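Protein disulfide-isomerase A4 (Rattus norvegicus, PDB 3EC3) catalyses the rearrangement of disulfide bonds in proteins of the endoplasmic reticulum, this chain being its noncatalytic b and b' thioredoxin-like domains. Local coordinates at residues V118-T123 against V142-D147; L160-D165 against A218-V223; E53-H58 against D108-H113. The protein carries 1 engineered substitution. All coordinates share one frame; numbering follows the deposited sequence.

Overall arrangement
The chain folds into two thioredoxin-like domains, each with a five-stranded mixed sheet in 1-3-2-4-5 order. Contact 3 lies in the first; contacts 1 and 2 share the second. Contact 3 is largely buried and apolar, Y55 and F57, at and just before strand 57-60, meeting valines of helix 103-113. Contact 2, partly buried, pairs two helices through aliphatic groups and adds a salt bridge at its edge. Contact 1 is a surface contact, a histidine with a valine methyl over one ring face and a phenylalanine edge beside it. It touches contact 2, V118 packing on L160 and A163 of helix 149-163, the helix that follows its loop. Contact 3 lies across the chain's centre from both.

Contact 1 of 3, residues V118-T123 against V142-D147; sequences VGHRKT and VDFSFD
The loop that follows the central strand 135-140 of the second thioredoxin-like domain, where catalytic thioredoxin domains place their CXXC motif, here has no cysteine in 142-147 and packs V142 and F144 against H120 of an edge strand. With CG anti to the backbone N (chi1 180°), the imidazole extends to the loop and meets the valine from the opposite direction. Methyl CG1 of V142 sits over one face, 3.6 Å from the ring centroid, in a CH-pi contact, and comes within 3.5 Å of CE1 of H120. K122 CG lies over the other face, so the ring is held between two aliphatic groups. F144 brings its edge instead: its CE1 is 3.8 Å from ND1 of H120, with the planes inclined at 51°. An alanine here removes the ring, and would probably leave a gap between V142 CG1 and K122 CG and the F144 edge without its neighbour. The loop is shaped by an Asx turn, in which D143 OD1 accepts from S145 N at 2.9 Å and also from S145 OG, both reaching it from the same face of the carboxylate. V142 and F144 also touch I173 of strand 170-175, whose backbone bonds to G119 and R121. F144 leans on T152 and Q153 of helix 149-163, while K122 forms a salt bridge to D25 in the first domain.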
loop_
_atom_site.group_PDB
_atom_site.type_symbol
_atom_site.label_atom_id
_atom_site.label_comp_id
_atom_site.label_asym_id
_atom_site.label_seq_id
_atom_site.Cartn_x
_atom_site.Cartn_y
_atom_site.Cartn_z
ATOM N N VAL A 118 0.795 -6.101 -0.121
ATOM C CA VAL A 118 0.072 -6.261 1.176
ATOM C C VAL A 118 0.457 -5.159 2.148
ATOM O O VAL A 118 1.515 -5.214 2.796
ATOM C CB VAL A 118 0.271 -7.644 1.845
ATOM C CG1 VAL A 118 -0.565 -7.723 3.162
ATOM C CG2 VAL A 118 -0.183 -8.764 0.942
ATOM N N GLY A 119 -0.405 -4.143 2.202
ATOM C CA GLY A 119 -0.226 -2.995 3.077
ATOM C C GLY A 119 -0.995 -3.165 4.361
ATOM O O GLY A 119 -1.564 -4.231 4.615
ATOM N N HIS A 120 -1.006 -2.109 5.171
ATOM C CA HIS A 120 -1.669 -2.123 6.485
ATOM C C HIS A 120 -2.886 -1.194 6.416
ATOM O O HIS A 120 -2.739 0.025 6.284
ATOM C CB HIS A 120 -0.707 -1.633 7.595
ATOM C CG HIS A 120 -1.318 -1.616 8.978
ATOM N ND1 HIS A 120 -0.680 -1.038 10.051
ATOM C CD2 HIS A 120 -2.486 -2.105 9.454
ATOM C CE1 HIS A 120 -1.430 -1.161 11.138
ATOM N NE2 HIS A 120 -2.521 -1.835 10.809
ATOM N N ARG A 121 -4.071 -1.804 6.425
ATOM C CA ARG A 121 -5.342 -1.069 6.411
ATOM C C ARG A 121 -5.634 -0.632 7.839
ATOM O O ARG A 121 -5.640 -1.444 8.758
ATOM C CB ARG A 121 -6.459 -1.962 5.851
ATOM C CG ARG A 121 -7.883 -1.342 5.947
ATOM C CD ARG A 121 -8.835 -2.428 5.515
ATOM N NE ARG A 121 -10.247 -2.040 5.546
ATOM C CZ ARG A 121 -11.141 -2.581 6.364
ATOM N NH1 ARG A 121 -12.408 -2.214 6.288
ATOM N NH2 ARG A 121 -10.769 -3.505 7.254
ATOM N N LYS A 122 -5.839 0.667 8.008
ATOM C CA LYS A 122 -6.001 1.291 9.296
ATOM C C LYS A 122 -7.290 2.081 9.259
ATOM O O LYS A 122 -7.626 2.645 8.236
ATOM C CB LYS A 122 -4.848 2.259 9.527
ATOM C CG LYS A 122 -3.529 1.586 9.797
ATOM C CD LYS A 122 -2.511 2.564 10.305
ATOM C CE LYS A 122 -1.851 3.312 9.188
ATOM N NZ LYS A 122 -0.503 3.754 9.651
ATOM N N THR A 123 -8.012 2.151 10.378
ATOM C CA THR A 123 -9.169 3.052 10.439
ATOM C C THR A 123 -8.824 4.499 10.000
ATOM O O THR A 123 -9.680 5.207 9.466
ATOM C CB THR A 123 -9.856 3.045 11.834
ATOM O OG1 THR A 123 -8.894 3.327 12.861
ATOM C CG2 THR A 123 -10.521 1.702 12.103
ATOM N N VAL A 142 -1.431 -6.492 14.807
ATOM C CA VAL A 142 -0.455 -5.902 13.854
ATOM C C VAL A 142 0.430 -4.929 14.609
ATOM O O VAL A 142 -0.072 -3.980 15.189
ATOM C CB VAL A 142 -1.189 -5.184 12.660
ATOM C CG1 VAL A 142 -0.175 -4.415 11.775
ATOM C CG2 VAL A 142 -1.939 -6.231 11.820
ATOM N N ASP A 143 1.742 -5.178 14.655
ATOM C CA ASP A 143 2.593 -4.361 15.486
ATOM C C ASP A 143 3.987 -4.369 14.853
ATOM O O ASP A 143 4.673 -5.404 14.859
ATOM C CB ASP A 143 2.585 -4.895 16.943
ATOM C CG ASP A 143 3.426 -4.045 17.887
ATOM O OD1 ASP A 143 4.233 -3.235 17.384
ATOM O OD2 ASP A 143 3.263 -4.180 19.122
ATOM N N PHE A 144 4.390 -3.220 14.285
ATOM C CA PHE A 144 5.666 -3.104 13.590
ATOM C C PHE A 144 6.825 -2.617 14.487
ATOM O O PHE A 144 7.942 -2.307 13.984
ATOM C CB PHE A 144 5.517 -2.183 12.355
ATOM C CG PHE A 144 4.684 -2.795 11.269
ATOM C CD1 PHE A 144 3.353 -2.406 11.091
ATOM C CD2 PHE A 144 5.254 -3.738 10.406
ATOM C CE1 PHE A 144 2.554 -3.027 10.069
ATOM C CE2 PHE A 144 4.477 -4.369 9.397
ATOM C CZ PHE A 144 3.124 -3.958 9.228
ATOM N N SER A 145 6.590 -2.535 15.801
ATOM C CA SER A 145 7.653 -2.131 16.715
ATOM C C SER A 145 8.749 -3.228 16.718
ATOM O O SER A 145 8.489 -4.389 16.341
ATOM C CB SER A 145 7.082 -1.922 18.150
ATOM O OG SER A 145 6.722 -3.211 18.725
ATOM N N PHE A 146 9.944 -2.872 17.187
ATOM C CA PHE A 146 11.087 -3.785 17.230
ATOM C C PHE A 146 10.745 -5.168 17.831
ATOM O O PHE A 146 11.101 -6.232 17.267
ATOM C CB PHE A 146 12.222 -3.113 18.031
ATOM C CG PHE A 146 13.511 -3.917 18.047
ATOM C CD1 PHE A 146 13.887 -4.660 19.172
ATOM C CD2 PHE A 146 14.331 -3.938 16.915
ATOM C CE1 PHE A 146 15.097 -5.420 19.185
ATOM C CE2 PHE A 146 15.545 -4.692 16.901
ATOM C CZ PHE A 146 15.922 -5.434 18.015
ATOM N N ASP A 147 10.057 -5.174 18.967
ATOM C CA ASP A 147 9.786 -6.442 19.662
ATOM C C ASP A 147 8.735 -7.327 18.995
ATOM O O ASP A 147 8.667 -8.555 19.310
ATOM C CB ASP A 147 9.397 -6.221 21.166
ATOM C CG ASP A 147 10.573 -5.885 22.025
ATOM O OD1 ASP A 147 11.730 -6.117 21.588
ATOM O OD2 ASP A 147 10.388 -5.369 23.169
#

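Contact 2 of 3, residues L160-D165 against A218-V223; sequences LEVAKD and ALREFV. Unlike the reference sequence in segment 218-223: R220 (reference Gln).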
loop_
_atom_site.group_PDB
_atom_site.type_symbol
_atom_site.label_atom_id
_atom_site.label_comp_id
_atom_site.label_asym_id
_atom_site.label_seq_id
_atom_site.Cartn_x
_atom_site.Cartn_y
_atom_site.Cartn_z
ATOM N N LEU A 160 1.050 -12.364 1.612
ATOM C CA LEU A 160 1.747 -12.010 0.370
ATOM C C LEU A 160 1.811 -13.176 -0.629
ATOM O O LEU A 160 1.666 -13.009 -1.869
ATOM C CB LEU A 160 3.170 -11.612 0.731
ATOM C CG LEU A 160 3.409 -10.163 1.211
ATOM C CD1 LEU A 160 4.766 -10.069 1.921
ATOM C CD2 LEU A 160 3.367 -9.219 -0.006
ATOM N N GLU A 161 2.008 -14.362 -0.084
ATOM C CA GLU A 161 1.934 -15.594 -0.906
ATOM C C GLU A 161 0.634 -15.771 -1.709
ATOM O O GLU A 161 0.677 -16.307 -2.821
ATOM C CB GLU A 161 2.260 -16.824 -0.062
ATOM C CG GLU A 161 3.696 -16.798 0.459
ATOM C CD GLU A 161 4.734 -16.897 -0.664
ATOM O OE1 GLU A 161 4.591 -17.759 -1.557
ATOM O OE2 GLU A 161 5.706 -16.138 -0.660
ATOM N N VAL A 162 -0.502 -15.336 -1.164
ATOM C CA VAL A 162 -1.764 -15.418 -1.882
ATOM C C VAL A 162 -1.956 -14.179 -2.744
ATOM O O VAL A 162 -2.340 -14.253 -3.929
ATOM C CB VAL A 162 -2.953 -15.616 -0.884
ATOM C CG1 VAL A 162 -4.287 -15.790 -1.626
ATOM C CG2 VAL A 162 -2.721 -16.897 -0.010
ATOM N N ALA A 163 -1.705 -13.016 -2.144
ATOM C CA ALA A 163 -1.860 -11.749 -2.851
ATOM C C ALA A 163 -1.214 -11.740 -4.222
ATOM O O ALA A 163 -1.790 -11.201 -5.179
ATOM C CB ALA A 163 -1.322 -10.557 -1.947
ATOM N N LYS A 164 -0.018 -12.314 -4.360
ATOM C CA LYS A 164 0.710 -12.209 -5.642
ATOM C C LYS A 164 0.002 -12.966 -6.749
ATOM O O LYS A 164 0.265 -12.721 -7.925
ATOM C CB LYS A 164 2.118 -12.769 -5.522
ATOM C CG LYS A 164 2.147 -14.243 -5.244
ATOM C CD LYS A 164 3.454 -14.830 -5.764
ATOM C CE LYS A 164 3.788 -16.120 -5.007
ATOM N NZ LYS A 164 2.642 -17.045 -5.072
ATOM N N ASP A 165 -0.872 -13.886 -6.359
ATOM C CA ASP A 165 -1.602 -14.737 -7.323
ATOM C C ASP A 165 -2.943 -14.172 -7.757
ATOM O O ASP A 165 -3.553 -14.657 -8.758
ATOM C CB ASP A 165 -1.801 -16.121 -6.725
ATOM C CG ASP A 165 -0.535 -16.939 -6.758
ATOM O OD1 ASP A 165 0.365 -16.603 -7.554
ATOM O OD2 ASP A 165 -0.441 -17.916 -5.986
ATOM N N ALA A 218 -5.345 -22.077 3.164
ATOM C CA ALA A 218 -6.672 -21.785 3.656
ATOM C C ALA A 218 -7.131 -20.429 3.124
ATOM O O ALA A 218 -8.260 -20.295 2.609
ATOM C CB ALA A 218 -6.671 -21.810 5.163
ATOM N N LEU A 219 -6.247 -19.423 3.205
ATOM C CA LEU A 219 -6.547 -18.147 2.595
ATOM C C LEU A 219 -6.757 -18.267 1.083
ATOM O O LEU A 219 -7.692 -17.681 0.554
ATOM C CB LEU A 219 -5.463 -17.092 2.922
ATOM C CG LEU A 219 -5.743 -15.684 2.348
ATOM C CD1 LEU A 219 -6.992 -15.090 2.995
ATOM C CD2 LEU A 219 -4.495 -14.751 2.543
ATOM N N ARG A 220 -5.916 -19.019 0.379
ATOM C CA ARG A 220 -6.107 -19.169 -1.077
ATOM C C ARG A 220 -7.466 -19.812 -1.459
ATOM O O ARG A 220 -8.078 -19.436 -2.466
ATOM C CB ARG A 220 -4.963 -19.951 -1.754
ATOM C CG ARG A 220 -4.791 -19.511 -3.219
ATOM C CD ARG A 220 -4.456 -20.611 -4.212
ATOM N NE ARG A 220 -4.824 -20.183 -5.575
ATOM C CZ ARG A 220 -3.991 -19.642 -6.474
ATOM N NH1 ARG A 220 -2.707 -19.479 -6.185
ATOM N NH2 ARG A 220 -4.438 -19.289 -7.685
ATOM N N GLU A 221 -7.910 -20.759 -0.635
ATOM C CA GLU A 221 -9.188 -21.460 -0.827
ATOM C C GLU A 221 -10.400 -20.540 -0.666
ATOM O O GLU A 221 -11.352 -20.614 -1.441
ATOM C CB GLU A 221 -9.269 -22.642 0.137
ATOM C CG GLU A 221 -8.160 -23.658 -0.100
ATOM C CD GLU A 221 -8.225 -24.903 0.808
ATOM O OE1 GLU A 221 -8.707 -24.829 1.969
ATOM O OE2 GLU A 221 -7.753 -25.963 0.356
ATOM N N PHE A 222 -10.342 -19.682 0.345
ATOM C CA PHE A 222 -11.354 -18.672 0.661
ATOM C C PHE A 222 -11.526 -17.653 -0.476
ATOM O O PHE A 222 -12.654 -17.387 -0.914
ATOM C CB PHE A 222 -10.953 -17.999 1.988
ATOM C CG PHE A 222 -11.821 -16.838 2.415
ATOM C CD1 PHE A 222 -11.229 -15.594 2.694
ATOM C CD2 PHE A 222 -13.194 -16.989 2.614
ATOM C CE1 PHE A 222 -11.993 -14.507 3.125
ATOM C CE2 PHE A 222 -13.977 -15.912 3.041
ATOM C CZ PHE A 222 -13.379 -14.666 3.297
ATOM N N VAL A 223 -10.405 -17.097 -0.952
ATOM C CA VAL A 223 -10.397 -16.195 -2.119
ATOM C C VAL A 223 -10.890 -16.898 -3.413
ATOM O O VAL A 223 -11.657 -16.310 -4.195
ATOM C CB VAL A 223 -8.987 -15.554 -2.319
ATOM C CG1 VAL A 223 -8.901 -14.763 -3.621
ATOM C CG2 VAL A 223 -8.618 -14.666 -1.080
#
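Two helices on the same side of the second domain's sheet, 149-163 and 216-227, meet where V162 faces L219 and R220, as in the paired helices of a thioredoxin fold. The backbones come close, the CA atoms of V162 and R220 lying 5.8 Å apart, with the valine packed between them against L219. Its two methyls divide the work. CG2, which lies beside the backbone N, meets CD2 of L219 at 3.8 Å, while CG1, anti to the backbone N (chi1 -177°), rests 3.9 Å from the CA of R220, crossing that side chain at a slant near its CG. V162 and V223 both reach F171 on strand 170-175, and L219 reaches A197 on strand 196-200, which ties the helix pair to the sheet below.

Beyond this apolar patch the R220 chain, bent at chi2, brings its guanidinium to D165. NH1 of R220 meets OD2 of D165 at 2.8 Å in a salt bridge; the oxygen lies at the guanidinium edge, with the two planar groups 45° apart. The same OD2 is 3.3 Å from NZ of K164, which also donates to E161 O at 3.1 Å, in the carbonyl plane and on a lone pair.

D165 thus carries a carboxylate shared by two cations, whose charges probably steady it as an anion at the rim of the pair. R220 stands where the reference sequence has glutamine, however, so the arginine's share of this network belongs to the deposited chain and need not exist in the native protein; the V162-L219 packing probably does not need it.

Contact 3 of 3, residues E53-H58 against D108-H113; sequences EDYKFH and DYVVKH
On the helix whose V110 and V111 meet Y55 and F57, the carbonyl O of Y109 is gripped twice by one residue. H113 N donates to Y109 O at 2.9 Å, the regular helical bond, and H113 ND1 reaches Y109 O weakly at 3.4 Å. The imidazole also lies with ND1 over the centre of the Y109 ring, and it stacks in turn on H93.

The face turned to segment 53-58 is apolar. V110 sends its two methyls to two different aromatics. CG1 sits squarely over the face of Y55, 4.1 Å from the ring centroid and 6° off its normal, a CH-pi contact. CG2 instead approaches F57 at the rim, 4.3 Å from CE2 and near the ring plane. One methyl on a face and the other at an edge fit the valine into the corner formed by the two rings. Y55 CG points away from its carbonyl carbon, beside the backbone N (chi1 -56°), and this carries the ring across to the helix. Its far end passes V111 at about a right angle, OH lying 3.9 Å from the CA of that valine, so the phenol end rests on backbone and methyl alike.

I29, L51 and L76 also touch V110, and F57 packs on A48 and L51 of helix 39-51. Strand 28-32, helix 39-51 and strand 57-60 form a beta-alpha-beta crossover; the packing of its second strand and the residues leading into it on the final helix of the first domain, beside the crossover helix, is characteristic of the thioredoxin fold.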
loop_
_atom_site.group_PDB
_atom_site.type_symbol
_atom_site.label_atom_id
_atom_site.label_comp_id
_atom_site.label_asym_id
_atom_site.label_seq_id
_atom_site.Cartn_x
_atom_site.Cartn_y
_atom_site.Cartn_z
ATOM N N GLU A 53 -4.443 16.247 -0.934
ATOM C CA GLU A 53 -5.241 15.840 0.230
ATOM C C GLU A 53 -5.090 14.332 0.485
ATOM O O GLU A 53 -5.303 13.862 1.611
ATOM C CB GLU A 53 -6.715 16.216 0.039
ATOM C CG GLU A 53 -6.948 17.723 -0.054
ATOM C CD GLU A 53 -8.417 18.080 -0.145
ATOM O OE1 GLU A 53 -9.215 17.527 0.649
ATOM O OE2 GLU A 53 -8.781 18.928 -0.997
ATOM N N ASP A 54 -4.704 13.590 -0.552
ATOM C CA ASP A 54 -4.629 12.130 -0.481
ATOM C C ASP A 54 -3.226 11.512 -0.320
ATOM O O ASP A 54 -3.112 10.369 0.144
ATOM C CB ASP A 54 -5.343 11.494 -1.682
ATOM C CG ASP A 54 -6.792 11.950 -1.813
ATOM O OD1 ASP A 54 -7.467 12.150 -0.768
ATOM O OD2 ASP A 54 -7.240 12.115 -2.969
ATOM N N TYR A 55 -2.184 12.253 -0.701
ATOM C CA TYR A 55 -0.787 11.763 -0.608
ATOM C C TYR A 55 0.170 12.858 -0.184
ATOM O O TYR A 55 -0.109 14.039 -0.374
ATOM C CB TYR A 55 -0.309 11.227 -1.961
ATOM C CG TYR A 55 -1.170 10.144 -2.539
ATOM C CD1 TYR A 55 -2.196 10.459 -3.434
ATOM C CD2 TYR A 55 -0.967 8.799 -2.200
ATOM C CE1 TYR A 55 -2.992 9.485 -3.977
ATOM C CE2 TYR A 55 -1.777 7.806 -2.740
ATOM C CZ TYR A 55 -2.783 8.166 -3.633
ATOM O OH TYR A 55 -3.583 7.205 -4.191
ATOM N N LYS A 56 1.324 12.463 0.361
ATOM C CA LYS A 56 2.424 13.406 0.605
ATOM C C LYS A 56 3.397 13.275 -0.570
ATOM O O LYS A 56 3.756 12.139 -0.948
ATOM C CB LYS A 56 3.208 13.027 1.874
ATOM C CG LYS A 56 2.430 13.090 3.217
ATOM C CD LYS A 56 2.503 14.465 3.795
ATOM C CE LYS A 56 1.179 15.185 3.637
ATOM N NZ LYS A 56 1.152 16.478 4.394
ATOM N N PHE A 57 3.874 14.412 -1.077
ATOM C CA PHE A 57 4.814 14.444 -2.209
ATOM C C PHE A 57 6.159 15.086 -1.848
ATOM O O PHE A 57 6.194 16.112 -1.103
ATOM C CB PHE A 57 4.147 15.255 -3.332
ATOM C CG PHE A 57 2.962 14.562 -3.941
ATOM C CD1 PHE A 57 1.697 14.687 -3.370
ATOM C CD2 PHE A 57 3.106 13.787 -5.094
ATOM C CE1 PHE A 57 0.592 14.042 -3.935
ATOM C CE2 PHE A 57 2.001 13.165 -5.686
ATOM C CZ PHE A 57 0.734 13.281 -5.082
ATOM N N HIS A 58 7.260 14.530 -2.371
ATOM C CA HIS A 58 8.567 15.103 -2.144
ATOM C C HIS A 58 9.251 15.259 -3.496
ATOM O O HIS A 58 8.797 14.642 -4.490
ATOM C CB HIS A 58 9.408 14.206 -1.257
ATOM C CG HIS A 58 8.747 13.907 0.053
ATOM N ND1 HIS A 58 8.956 14.669 1.177
ATOM C CD2 HIS A 58 7.803 12.986 0.385
ATOM C CE1 HIS A 58 8.211 14.197 2.172
ATOM N NE2 HIS A 58 7.508 13.167 1.718
ATOM N N ASP A 108 -2.340 9.464 -12.567
ATOM C CA ASP A 108 -2.679 8.056 -12.767
ATOM C C ASP A 108 -1.636 7.076 -12.227
ATOM O O ASP A 108 -2.005 6.113 -11.568
ATOM C CB ASP A 108 -2.918 7.778 -14.256
ATOM C CG ASP A 108 -4.251 8.324 -14.755
ATOM O OD1 ASP A 108 -5.033 8.919 -13.974
ATOM O OD2 ASP A 108 -4.505 8.156 -15.956
ATOM N N TYR A 109 -0.348 7.306 -12.521
ATOM C CA TYR A 109 0.740 6.394 -12.101
ATOM C C TYR A 109 0.842 6.315 -10.563
ATOM O O TYR A 109 1.062 5.226 -9.987
ATOM C CB TYR A 109 2.071 6.878 -12.670
ATOM C CG TYR A 109 3.225 5.903 -12.593
ATOM C CD1 TYR A 109 4.134 5.966 -11.555
ATOM C CD2 TYR A 109 3.414 4.941 -13.585
ATOM C CE1 TYR A 109 5.214 5.098 -11.489
ATOM C CE2 TYR A 109 4.477 4.065 -13.535
ATOM C CZ TYR A 109 5.374 4.154 -12.475
ATOM O OH TYR A 109 6.428 3.286 -12.403
ATOM N N VAL A 110 0.710 7.466 -9.907
ATOM C CA VAL A 110 0.716 7.534 -8.432
ATOM C C VAL A 110 -0.446 6.721 -7.863
ATOM O O VAL A 110 -0.262 5.917 -6.983
ATOM C CB VAL A 110 0.640 9.010 -7.936
ATOM C CG1 VAL A 110 0.420 9.045 -6.444
ATOM C CG2 VAL A 110 1.924 9.763 -8.320
ATOM N N VAL A 111 -1.654 6.920 -8.391
ATOM C CA VAL A 111 -2.814 6.174 -7.870
ATOM C C VAL A 111 -2.607 4.670 -8.114
ATOM O O VAL A 111 -2.717 3.879 -7.186
ATOM C CB VAL A 111 -4.177 6.713 -8.422
ATOM C CG1 VAL A 111 -5.369 5.822 -7.977
ATOM C CG2 VAL A 111 -4.411 8.164 -7.953
ATOM N N LYS A 112 -2.226 4.316 -9.328
ATOM C CA LYS A 112 -1.963 2.940 -9.700
ATOM C C LYS A 112 -0.992 2.265 -8.747
ATOM O O LYS A 112 -1.273 1.157 -8.258
ATOM C CB LYS A 112 -1.438 2.872 -11.141
ATOM C CG LYS A 112 -1.062 1.452 -11.587
ATOM C CD LYS A 112 -0.889 1.360 -13.074
ATOM C CE LYS A 112 -0.457 -0.043 -13.496
ATOM N NZ LYS A 112 -0.095 -0.060 -14.966
ATOM N N HIS A 113 0.132 2.927 -8.459
ATOM C CA HIS A 113 1.235 2.311 -7.720
ATOM C C HIS A 113 1.402 2.669 -6.245
ATOM O O HIS A 113 2.377 2.290 -5.624
ATOM C CB HIS A 113 2.567 2.547 -8.448
ATOM C CG HIS A 113 2.668 1.780 -9.721
ATOM N ND1 HIS A 113 2.666 2.381 -10.959
ATOM C CD2 HIS A 113 2.697 0.443 -9.948
ATOM C CE1 HIS A 113 2.719 1.451 -11.897
ATOM N NE2 HIS A 113 2.748 0.270 -11.307
#